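Local coordinates for protein FdhC (Acinetobacter nosocomialis, PDB 5KTC) that transfers a 3-hydroxybutanoyl group from coenzyme A to the amino group of a dTDP-linked 3-amino-3,6-dideoxygalactose, at residues Thr26-Asp31 and Ser38-Asp43; Ser71-Pro76 and Asn100-Lys105; Lys138-His143 and Ile158-Pro163. One frame throughout, in Å; residues are numbered along the deposited sequence.

Contact 1 (Thr26-Asp31 and Ser38-Asp43); sequences TLRNND and SKSTGD. With FUH ([[(2~{R},3~{S},5~{R})-5-[5-methyl-2,4-bis(oxidanylidene)pyrimidin-1-yl]-3-oxidanyl-oxolan-2-yl]methoxy-oxidanyl-phosphoryl] [(2~{R},3~{R},4~{S},5~{R},6~{R})-6-methyl-3,5-bis(oxidanyl)-4-[[(3~{R})-3-oxidanylbutanoyl]amino]oxan-2-yl] hydrogen phosphate), chain C.
R28 and S40 meet through a short bond in which R28 NE donates to S40 OG at 2.8 Å, the hydroxyl lying in the guanidinium plane. On the same side chain NH2 serves two acceptors, S38 O at 2.9 Å, tilted out of that plane, and FUH O7 at 2.9 Å, a much straighter bond (173°). R28 NH1 donates to FUH O8 at 2.8 Å, so two nitrogens of one guanidinium clasp two oxygens of the same phosphate. Arginine suits the place because its flat group can hold a phosphate along one edge while NE is tied to the protein. The chain bends at chi3 (73°) to turn that edge to the ligand. S38 adds to the grip: its backbone N reaches FUH O7, and its hydroxyl OG binds FUH O11 of the second phosphate at 2.6 Å.

These residues belong to the end of helix 21-28 and the loop leading to helix 44-59, the helical region beside the first strand that in GNAT enzymes commonly helps to bind the acceptor. Here it holds the nucleotide diphosphate of the sugar product.

Farther out, a water donates to both R28 O and S38 O. N29, just past the helix, sends ND2 to T41 O at 3.0 Å, reaching that carbonyl from above its plane, and the same amide also bonds C25 O. T41 OG1 closes an ST turn by accepting from D43 N. In the packing, the thymine atom FUH C17 sits 3.6 Å above one guanidinium face of R28, offset toward its rim, and S40 CB touches the thymine oxygen O16.

Contact 2 (Ser71-Pro76 and Asn100-Lys105); sequences SDDQSP and NEHKTK. With COA (coenzyme A), chain D.
H102 reaches across to D73 and S75, joining two turns of the GNAT fold: the hairpin between strands 63-70 and 75-86, where Q74 and S75 form a G1 beta bulge opposite R70, and the type I turn N100 to K103 after strand 91-99. H102 NE2 donates to D73 OD2 at 2.9 Å, nearly straight (170°) and on the syn lone pair, OD2 lying at the ring edge close to its plane while the carboxylate as a whole is turned 48° from the ring. H102 has two modelled conformers; this bond forms in one, so it may not be permanent. There CG is anti to the backbone N (chi1 -167°), which extends the ring toward D73 and S75. D73 CG and S75 OG each sit between their own backbone N and carbonyl carbon, and D73 OD1 takes the S75 hydroxyl at 2.8 Å, which probably helps to hold the carboxylate's rotation. An acid suits this spot, since its two oxygens can serve two donors. N100 closes an Asx turn, OD1 accepting from H102 N. R70 pairs with D72 and bonds H102 O. K103 NZ lies 2.7 Å from coenzyme A O4A, and K105 NZ 2.7 Å from O7A of its 3'-phosphate.

Contact 3 (Lys138-His143 and Ile158-Pro163); sequences KVHSFH and IYYIFP. With COA (coenzyme A), chain D.
H140 and Y160 approach at about a right angle, and their rings meet rim to rim: Y160 OH lies near the plane of the imidazole, while H140 ND1 lies near the plane of the phenol. The hydrogen bond between H140 ND1 and Y160 OH is 2.9 Å long and bends modestly (154°). Tyrosine suits the place because its hydroxyl stands at the end of a long rigid ring, able to span from the strand to the helix. Two residues earlier on the same side of the strand, I158 brings a branch to the imidazole obliquely, with I158 CD1 3.6 Å from H140 CE1, so the carbon part of the ring has an aliphatic neighbour beside its polar atom. H140 gets there with CG anti to the carbonyl carbon (chi1 -60°), which carries the ring off the helix toward the strand.

The contact packs helix 137-146 of the GNAT fold onto strand 157-163 of the mixed sheet, and the Y160 ring lies almost parallel to that of F130 on the adjoining strand 127-133. Other residues of the same helix serve the ligands. K138, extended, sends NZ to coenzyme A O2A at 3.0 Å. F142 sets CD2 3.5 Å from adenine N7A, V139 CG2 touches the pantetheine carbon CDP, and H143 NE2 bonds the acyl hydroxyl of the sugar product.

H140 NE2 bonds M133 O, so both imidazole nitrogens are engaged. Turning the ring over would exchange ND1 with CD2 and NE2 with CE1, losing both bonds, and its rotation is therefore probably fixed.

The three contacts follow in series along the chain, around the ligands bound by the GNAT fold. Contact 1 lies on helix 21-28 and its following loop, contact 2 at the turns beside strands 75-86 and 91-99, and contact 3 where helix 137-146 covers strand 157-163. Centres of contacts 1 and 2 are about 19 Å apart, yet they touch by packing of L27 CD1 on N100 CB (3.8 Å). The centre of contact 3 is about 23 Å from that of contact 1 and 24 Å from contact 2's. Contacts 2 and 3 reach the same mixed sheet and coenzyme A, while 1 and 3 meet the sugar nucleotide, consistent with a cleft that brings acyl carrier and acceptor together.

Contact 1 (Thr26-Asp31 and Ser38-Asp43)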
# COMPACT_ATOMS: atom_id res chain seq x y z
N THR A 26 -5.00 -9.66 -14.03
CA THR A 26 -4.96 -10.98 -13.48
C THR A 26 -5.07 -11.01 -11.99
O THR A 26 -5.80 -11.80 -11.47
CB THR A 26 -3.71 -11.72 -13.97
OG1 THR A 26 -3.80 -11.86 -15.39
CG2 THR A 26 -3.60 -13.10 -13.34
N LEU A 27 -4.36 -10.11 -11.32
CA LEU A 27 -4.39 -10.05 -9.88
C LEU A 27 -5.80 -9.73 -9.37
O LEU A 27 -6.31 -10.44 -8.51
CB LEU A 27 -3.42 -8.98 -9.39
CG LEU A 27 -3.18 -8.78 -7.91
CD1 LEU A 27 -2.43 -9.99 -7.35
CD2 LEU A 27 -2.37 -7.46 -7.73
N ARG A 28 -6.39 -8.67 -9.94
CA ARG A 28 -7.68 -8.12 -9.48
C ARG A 28 -8.88 -9.05 -9.80
O ARG A 28 -9.90 -8.99 -9.11
CB ARG A 28 -7.88 -6.77 -10.10
CG ARG A 28 -6.99 -5.68 -9.47
CD ARG A 28 -7.36 -4.31 -10.01
NE ARG A 28 -8.65 -3.88 -9.45
CZ ARG A 28 -8.83 -3.17 -8.34
NH1 ARG A 28 -7.80 -2.72 -7.60
NH2 ARG A 28 -10.09 -2.95 -7.91
N ASN A 29 -8.71 -9.94 -10.79
CA ASN A 29 -9.74 -10.90 -11.16
C ASN A 29 -9.49 -12.29 -10.58
O ASN A 29 -10.17 -13.26 -10.96
CB ASN A 29 -9.88 -10.92 -12.69
CG ASN A 29 -10.58 -9.68 -13.22
OD1 ASN A 29 -11.79 -9.61 -13.21
ND2 ASN A 29 -9.84 -8.69 -13.66
N ASN A 30 -8.50 -12.39 -9.71
CA ASN A 30 -8.27 -13.57 -8.93
C ASN A 30 -9.33 -13.61 -7.84
O ASN A 30 -9.31 -12.79 -6.89
CB ASN A 30 -6.85 -13.52 -8.34
CG ASN A 30 -6.41 -14.83 -7.69
OD1 ASN A 30 -7.23 -15.60 -7.20
ND2 ASN A 30 -5.13 -15.02 -7.57
N ASP A 31 -10.24 -14.59 -7.92
CA ASP A 31 -11.31 -14.71 -6.94
C ASP A 31 -10.83 -15.12 -5.58
O ASP A 31 -11.57 -15.03 -4.67
CB ASP A 31 -12.46 -15.63 -7.44
CG ASP A 31 -13.18 -15.05 -8.69
OD1 ASP A 31 -13.31 -13.80 -8.85
OD2 ASP A 31 -13.60 -15.87 -9.55
N SER A 38 -12.83 -3.62 -5.16
CA SER A 38 -13.79 -3.25 -6.21
C SER A 38 -13.66 -4.13 -7.45
O SER A 38 -12.56 -4.44 -7.89
CB SER A 38 -13.62 -1.80 -6.65
OG SER A 38 -13.92 -0.84 -5.63
N LYS A 39 -14.79 -4.56 -8.03
CA LYS A 39 -14.77 -5.19 -9.36
C LYS A 39 -14.04 -4.33 -10.35
O LYS A 39 -14.21 -3.12 -10.38
CB LYS A 39 -16.18 -5.30 -9.96
CG LYS A 39 -17.14 -6.10 -9.18
CD LYS A 39 -18.47 -6.18 -9.91
CE LYS A 39 -19.31 -7.22 -9.20
NZ LYS A 39 -20.53 -7.60 -9.94
N SER A 40 -13.27 -4.95 -11.21
CA SER A 40 -12.65 -4.22 -12.30
C SER A 40 -12.45 -5.08 -13.52
O SER A 40 -12.47 -6.32 -13.43
CB SER A 40 -11.28 -3.67 -11.84
OG SER A 40 -10.36 -4.73 -11.56
N THR A 41 -12.20 -4.41 -14.65
CA THR A 41 -12.07 -5.07 -15.92
C THR A 41 -11.05 -6.21 -15.92
O THR A 41 -9.97 -6.11 -15.27
CB THR A 41 -11.72 -4.07 -17.03
OG1 THR A 41 -11.78 -4.76 -18.28
CG2 THR A 41 -10.28 -3.47 -16.90
N GLY A 42 -11.40 -7.30 -16.62
CA GLY A 42 -10.49 -8.36 -16.99
C GLY A 42 -9.94 -8.13 -18.41
O GLY A 42 -9.23 -8.98 -18.94
N ASP A 43 -10.25 -6.98 -19.03
CA ASP A 43 -9.78 -6.71 -20.36
C ASP A 43 -8.47 -5.88 -20.28
O ASP A 43 -8.45 -4.74 -19.81
CB ASP A 43 -10.85 -5.98 -21.18
CG ASP A 43 -10.32 -5.51 -22.49
OD1 ASP A 43 -9.86 -6.33 -23.28
OD2 ASP A 43 -10.30 -4.29 -22.72
O1 FUH C . -7.09 -1.45 0.11
C1 FUH C . -7.78 -0.80 0.89
C2 FUH C . -7.25 -0.24 2.16
C3 FUH C . -6.05 -0.98 2.67
O2 FUH C . -6.42 -2.06 3.55
C4 FUH C . -5.16 -0.07 3.48
N1 FUH C . -9.11 -0.51 0.62
C5 FUH C . -9.66 -0.71 -0.73
C6 FUH C . -11.03 -1.41 -0.69
O3 FUH C . -11.84 -0.65 0.10
C7 FUH C . -11.72 -1.46 -2.03
C8 FUH C . -13.21 -1.89 -1.96
O4 FUH C . -11.70 -0.17 -2.66
C9 FUH C . -9.79 0.63 -1.42
O5 FUH C . -8.51 1.24 -1.68
C10 FUH C . -10.41 0.45 -2.75
O6 FUH C . -9.53 -0.35 -3.52
P1 FUH C . -9.70 -0.52 -5.07
O7 FUH C . -10.72 -1.54 -5.43
O8 FUH C . -8.31 -0.94 -5.54
O9 FUH C . -9.85 0.89 -5.79
P2 FUH C . -11.12 1.83 -6.04
O10 FUH C . -10.75 3.19 -5.57
O11 FUH C . -12.29 1.20 -5.29
O12 FUH C . -11.20 1.72 -7.61
C11 FUH C . -11.84 2.75 -8.36
C12 FUH C . -12.39 2.14 -9.63
C13 FUH C . -13.15 0.82 -9.40
O13 FUH C . -14.25 0.67 -10.31
C14 FUH C . -12.16 -0.28 -9.76
C15 FUH C . -11.34 0.41 -10.83
O14 FUH C . -11.31 1.83 -10.52
N2 FUH C . -9.91 0.05 -10.89
C16 FUH C . -9.06 0.36 -9.87
C17 FUH C . -7.70 0.08 -9.98
C18 FUH C . -6.71 0.42 -8.89
C19 FUH C . -7.26 -0.57 -11.18
O15 FUH C . -5.99 -0.80 -11.35
N3 FUH C . -8.12 -0.86 -12.17
C20 FUH C . -9.40 -0.51 -12.03
O16 FUH C . -10.24 -0.82 -13.00
O HOH W 1 -11.91 -7.42 -8.03

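Contact 2 (Ser71-Pro76 and Asn100-Lys105)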
# COMPACT_ATOMS: atom_id res chain seq x y z
N SER A 71 12.14 -8.94 -3.90
CA SER A 71 13.52 -8.60 -4.15
C SER A 71 14.41 -9.74 -4.61
O SER A 71 15.36 -9.48 -5.30
CB SER A 71 14.17 -8.11 -2.84
OG SER A 71 13.48 -6.96 -2.42
N ASP A 72 14.15 -10.96 -4.16
CA ASP A 72 15.07 -12.09 -4.38
C ASP A 72 15.07 -12.52 -5.86
O ASP A 72 16.14 -12.86 -6.39
CB ASP A 72 14.81 -13.23 -3.39
CG ASP A 72 13.48 -13.88 -3.57
OD1 ASP A 72 12.65 -13.39 -4.39
OD2 ASP A 72 13.22 -14.86 -2.85
N ASP A 73 13.90 -12.45 -6.52
CA ASP A 73 13.78 -12.79 -7.95
C ASP A 73 13.16 -11.72 -8.85
O ASP A 73 12.92 -11.94 -10.03
CB ASP A 73 12.98 -14.08 -8.08
CG ASP A 73 11.55 -13.93 -7.65
OD1 ASP A 73 11.14 -12.83 -7.29
OD2 ASP A 73 10.84 -14.92 -7.71
N GLN A 74 12.95 -10.54 -8.30
CA GLN A 74 12.41 -9.43 -9.07
C GLN A 74 11.10 -9.82 -9.82
O GLN A 74 10.92 -9.49 -11.01
CB GLN A 74 13.49 -8.81 -10.00
CG GLN A 74 14.72 -8.32 -9.24
CD GLN A 74 15.78 -9.41 -9.17
OE1 GLN A 74 16.17 -9.94 -10.20
NE2 GLN A 74 16.19 -9.81 -7.98
N SER A 75 10.21 -10.49 -9.11
CA SER A 75 8.95 -10.91 -9.65
C SER A 75 7.83 -10.13 -8.94
O SER A 75 7.94 -9.85 -7.73
CB SER A 75 8.79 -12.43 -9.50
OG SER A 75 8.48 -12.84 -8.19
N PRO A 76 6.74 -9.83 -9.67
CA PRO A 76 5.68 -8.99 -9.14
C PRO A 76 4.78 -9.78 -8.25
O PRO A 76 4.45 -10.93 -8.57
CB PRO A 76 4.97 -8.51 -10.39
CG PRO A 76 5.12 -9.63 -11.36
CD PRO A 76 6.51 -10.15 -11.10
N ASN A 100 -0.28 -11.45 -3.86
CA ASN A 100 -0.70 -12.78 -4.38
C ASN A 100 0.06 -13.87 -3.64
O ASN A 100 0.86 -13.57 -2.74
CB ASN A 100 -0.51 -12.88 -5.90
CG ASN A 100 0.94 -12.78 -6.35
OD1 ASN A 100 1.88 -13.05 -5.62
ND2 ASN A 100 1.12 -12.33 -7.59
N GLU A 101 -0.17 -15.12 -4.03
CA GLU A 101 0.52 -16.29 -3.44
C GLU A 101 2.02 -16.26 -3.38
O GLU A 101 2.60 -16.87 -2.50
CB GLU A 101 0.17 -17.56 -4.25
CG GLU A 101 -0.61 -18.60 -3.49
CD GLU A 101 -0.96 -19.81 -4.38
OE1 GLU A 101 -0.73 -19.73 -5.62
OE2 GLU A 101 -1.45 -20.83 -3.84
N HIS A 102 2.65 -15.57 -4.32
CA HIS A 102 4.14 -15.56 -4.44
C HIS A 102 4.75 -14.49 -3.56
O HIS A 102 5.93 -14.31 -3.56
CB HIS A 102 4.62 -15.41 -5.91
CG HIS A 102 6.09 -15.69 -6.13
ND1 HIS A 102 6.77 -16.76 -5.58
CD2 HIS A 102 7.00 -15.05 -6.91
CE1 HIS A 102 8.03 -16.73 -5.95
NE2 HIS A 102 8.20 -15.70 -6.76
N LYS A 103 3.94 -13.81 -2.75
CA LYS A 103 4.40 -12.80 -1.86
C LYS A 103 5.43 -13.39 -0.88
O LYS A 103 5.35 -14.56 -0.51
CB LYS A 103 3.20 -12.20 -1.04
CG LYS A 103 2.57 -13.21 -0.05
CD LYS A 103 1.33 -12.72 0.66
CE LYS A 103 0.73 -13.82 1.55
NZ LYS A 103 -0.63 -13.47 2.02
N THR A 104 6.35 -12.57 -0.44
CA THR A 104 7.17 -12.95 0.68
C THR A 104 6.33 -12.91 1.94
O THR A 104 5.24 -12.29 1.97
CB THR A 104 8.36 -12.01 0.89
OG1 THR A 104 7.86 -10.69 0.95
CG2 THR A 104 9.34 -12.07 -0.26
N LYS A 105 6.82 -13.60 2.98
CA LYS A 105 6.02 -13.85 4.20
C LYS A 105 5.50 -12.54 4.84
O LYS A 105 4.32 -12.47 5.22
CB LYS A 105 6.85 -14.57 5.23
CG LYS A 105 6.04 -15.09 6.39
CD LYS A 105 6.90 -16.06 7.20
CE LYS A 105 6.18 -16.53 8.47
NZ LYS A 105 4.93 -17.29 8.21
N1A COA D . 4.04 -7.03 13.38
C2A COA D . 4.67 -8.19 13.11
N3A COA D . 4.18 -9.10 12.25
C4A COA D . 3.08 -8.80 11.57
C5A COA D . 2.37 -7.51 11.79
C6A COA D . 2.92 -6.61 12.77
N6A COA D . 2.35 -5.45 13.05
N7A COA D . 1.32 -7.50 10.98
C8A COA D . 1.33 -8.67 10.31
N9A COA D . 2.39 -9.45 10.68
C1B COA D . 2.75 -10.77 10.14
C2B COA D . 1.50 -11.65 10.03
O2B COA D . 1.19 -12.34 11.25
C3B COA D . 1.83 -12.53 8.88
O3B COA D . 2.73 -13.54 9.36
P3B COA D . 2.23 -15.05 9.54
O7A COA D . 2.72 -15.69 8.23
O8A COA D . 3.09 -15.30 10.75
O9A COA D . 0.73 -15.03 9.72
C4B COA D . 2.60 -11.62 7.95
O4B COA D . 3.24 -10.64 8.79
C5B COA D . 1.76 -11.04 6.84
O5B COA D . 0.66 -10.33 7.37
P1A COA D . -0.81 -10.76 7.01
O1A COA D . -1.75 -9.99 7.91
O2A COA D . -0.99 -12.23 6.75
O3A COA D . -1.13 -10.07 5.58
P2A COA D . -1.33 -10.65 4.15
O4A COA D . -0.12 -11.35 3.60
O5A COA D . -2.64 -11.42 4.04
O6A COA D . -1.48 -9.33 3.27
CBP COA D . -3.32 -8.20 2.14
CCP COA D . -2.63 -8.51 3.48
CDP COA D . -4.55 -7.38 2.47
CEP COA D . -2.40 -7.41 1.23
CAP COA D . -3.71 -9.54 1.46
OAP COA D . -4.34 -10.35 2.50
C9P COA D . -4.56 -9.38 0.26
O9P COA D . -4.17 -9.12 -0.89
N8P COA D . -5.87 -9.55 0.52
C7P COA D . -6.83 -9.41 -0.52
C6P COA D . -7.05 -8.02 -1.04
C5P COA D . -7.61 -7.15 0.06
O5P COA D . -8.59 -7.55 0.71
N4P COA D . -6.98 -6.01 0.29
C3P COA D . -7.33 -5.14 1.41
C2P COA D . -8.61 -4.33 1.15
S1P COA D . -9.11 -3.50 2.70

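Contact 3 (Lys138-His143 and Ile158-Pro163)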
# COMPACT_ATOMS: atom_id res chain seq x y z
N LYS A 138 -8.93 -10.25 9.18
CA LYS A 138 -7.51 -10.22 9.37
C LYS A 138 -6.89 -8.83 9.00
O LYS A 138 -5.82 -8.46 9.47
CB LYS A 138 -6.92 -11.36 8.52
CG LYS A 138 -5.51 -11.65 8.88
CD LYS A 138 -4.96 -12.95 8.30
CE LYS A 138 -3.51 -13.00 8.75
NZ LYS A 138 -2.74 -14.16 8.24
N VAL A 139 -7.52 -8.12 8.09
CA VAL A 139 -7.01 -6.80 7.62
C VAL A 139 -7.34 -5.73 8.67
O VAL A 139 -6.52 -4.88 8.98
CB VAL A 139 -7.57 -6.49 6.21
CG1 VAL A 139 -7.12 -5.11 5.69
CG2 VAL A 139 -7.10 -7.59 5.27
N HIS A 140 -8.52 -5.83 9.29
CA HIS A 140 -8.82 -5.00 10.47
C HIS A 140 -7.74 -5.21 11.50
O HIS A 140 -7.15 -4.26 12.02
CB HIS A 140 -10.22 -5.29 11.04
CG HIS A 140 -11.33 -5.02 10.06
ND1 HIS A 140 -11.70 -3.75 9.71
CD2 HIS A 140 -12.12 -5.84 9.35
CE1 HIS A 140 -12.69 -3.79 8.84
NE2 HIS A 140 -12.93 -5.05 8.56
N SER A 141 -7.44 -6.47 11.77
CA SER A 141 -6.54 -6.81 12.83
C SER A 141 -5.11 -6.29 12.55
O SER A 141 -4.41 -5.74 13.43
CB SER A 141 -6.63 -8.33 13.04
OG SER A 141 -5.66 -8.71 13.96
N PHE A 142 -4.71 -6.40 11.29
CA PHE A 142 -3.45 -5.86 10.85
C PHE A 142 -3.30 -4.38 11.14
O PHE A 142 -2.31 -3.95 11.66
CB PHE A 142 -3.29 -6.05 9.30
CG PHE A 142 -2.01 -5.52 8.75
CD1 PHE A 142 -1.87 -4.18 8.38
CD2 PHE A 142 -0.90 -6.38 8.58
CE1 PHE A 142 -0.66 -3.71 7.88
CE2 PHE A 142 0.29 -5.90 8.08
CZ PHE A 142 0.42 -4.57 7.73
N HIS A 143 -4.25 -3.61 10.63
CA HIS A 143 -4.23 -2.14 10.79
C HIS A 143 -4.31 -1.70 12.26
O HIS A 143 -3.53 -0.83 12.69
CB HIS A 143 -5.34 -1.45 9.99
CG HIS A 143 -5.16 -1.57 8.50
ND1 HIS A 143 -4.04 -1.12 7.86
CD2 HIS A 143 -5.95 -2.10 7.55
CE1 HIS A 143 -4.16 -1.33 6.56
NE2 HIS A 143 -5.31 -1.93 6.34
N ILE A 158 -15.37 -0.33 7.79
CA ILE A 158 -14.82 0.41 8.87
C ILE A 158 -13.80 1.39 8.29
O ILE A 158 -13.05 1.06 7.37
CB ILE A 158 -14.27 -0.49 9.94
CG1 ILE A 158 -15.43 -1.31 10.52
CG2 ILE A 158 -13.60 0.35 11.06
CD1 ILE A 158 -14.94 -2.49 11.31
N TYR A 159 -13.87 2.65 8.80
CA TYR A 159 -13.05 3.77 8.31
C TYR A 159 -11.98 4.04 9.35
O TYR A 159 -12.25 4.07 10.57
CB TYR A 159 -13.91 5.01 8.13
CG TYR A 159 -14.87 4.80 7.06
CD1 TYR A 159 -14.48 4.98 5.76
CD2 TYR A 159 -16.15 4.29 7.32
CE1 TYR A 159 -15.31 4.69 4.73
CE2 TYR A 159 -17.01 4.02 6.30
CZ TYR A 159 -16.62 4.21 5.02
OH TYR A 159 -17.40 3.94 3.91
N TYR A 160 -10.74 4.20 8.87
CA TYR A 160 -9.61 4.38 9.74
C TYR A 160 -8.85 5.63 9.38
O TYR A 160 -8.87 6.06 8.24
CB TYR A 160 -8.64 3.19 9.60
CG TYR A 160 -9.18 1.87 10.08
CD1 TYR A 160 -9.86 1.02 9.22
CD2 TYR A 160 -8.99 1.47 11.39
CE1 TYR A 160 -10.40 -0.17 9.70
CE2 TYR A 160 -9.46 0.26 11.84
CZ TYR A 160 -10.17 -0.55 10.98
OH TYR A 160 -10.64 -1.73 11.49
N ILE A 161 -8.08 6.11 10.35
CA ILE A 161 -7.00 7.04 10.08
C ILE A 161 -5.70 6.54 10.74
O ILE A 161 -5.69 5.82 11.74
CB ILE A 161 -7.23 8.51 10.47
CG1 ILE A 161 -7.05 8.73 11.92
CG2 ILE A 161 -8.58 9.04 10.01
CD1 ILE A 161 -7.98 7.95 12.76
N PHE A 162 -4.59 6.98 10.17
CA PHE A 162 -3.26 6.56 10.67
C PHE A 162 -2.43 7.86 10.77
O PHE A 162 -2.28 8.57 9.81
CB PHE A 162 -2.65 5.47 9.76
CG PHE A 162 -1.42 4.85 10.33
CD1 PHE A 162 -0.20 5.47 10.22
CD2 PHE A 162 -1.49 3.65 11.03
CE1 PHE A 162 0.93 4.97 10.83
CE2 PHE A 162 -0.36 3.15 11.63
CZ PHE A 162 0.85 3.79 11.52
N PRO A 163 -2.06 8.26 11.98
CA PRO A 163 -1.41 9.56 12.11
C PRO A 163 0.10 9.47 11.85
O PRO A 163 0.70 8.43 12.13
CB PRO A 163 -1.65 9.91 13.60
CG PRO A 163 -1.66 8.62 14.24
CD PRO A 163 -2.34 7.66 13.26
N1A COA D . 4.04 -7.03 13.38
C2A COA D . 4.67 -8.19 13.11
N3A COA D . 4.18 -9.10 12.25
C4A COA D . 3.08 -8.80 11.57
C5A COA D . 2.37 -7.51 11.79
C6A COA D . 2.92 -6.61 12.77
N6A COA D . 2.35 -5.45 13.05
N7A COA D . 1.32 -7.50 10.98
C8A COA D . 1.33 -8.67 10.31
N9A COA D . 2.39 -9.45 10.68
C1B COA D . 2.75 -10.77 10.14
C2B COA D . 1.50 -11.65 10.03
O2B COA D . 1.19 -12.34 11.25
C3B COA D . 1.83 -12.53 8.88
O3B COA D . 2.73 -13.54 9.36
P3B COA D . 2.23 -15.05 9.54
O7A COA D . 2.72 -15.69 8.23
O8A COA D . 3.09 -15.30 10.75
O9A COA D . 0.73 -15.03 9.72
C4B COA D . 2.60 -11.62 7.95
O4B COA D . 3.24 -10.64 8.79
C5B COA D . 1.76 -11.04 6.84
O5B COA D . 0.66 -10.33 7.37
P1A COA D . -0.81 -10.76 7.01
O1A COA D . -1.75 -9.99 7.91
O2A COA D . -0.99 -12.23 6.75
O3A COA D . -1.13 -10.07 5.58
P2A COA D . -1.33 -10.65 4.15
O4A COA D . -0.12 -11.35 3.60
O5A COA D . -2.64 -11.42 4.04
O6A COA D . -1.48 -9.33 3.27
CBP COA D . -3.32 -8.20 2.14
CCP COA D . -2.63 -8.51 3.48
CDP COA D . -4.55 -7.38 2.47
CEP COA D . -2.40 -7.41 1.23
CAP COA D . -3.71 -9.54 1.46
OAP COA D . -4.34 -10.35 2.50
C9P COA D . -4.56 -9.38 0.26
O9P COA D . -4.17 -9.12 -0.89
N8P COA D . -5.87 -9.55 0.52
C7P COA D . -6.83 -9.41 -0.52
C6P COA D . -7.05 -8.02 -1.04
C5P COA D . -7.61 -7.15 0.06
O5P COA D . -8.59 -7.55 0.71
N4P COA D . -6.98 -6.01 0.29
C3P COA D . -7.33 -5.14 1.41
C2P COA D . -8.61 -4.33 1.15
S1P COA D . -9.11 -3.50 2.70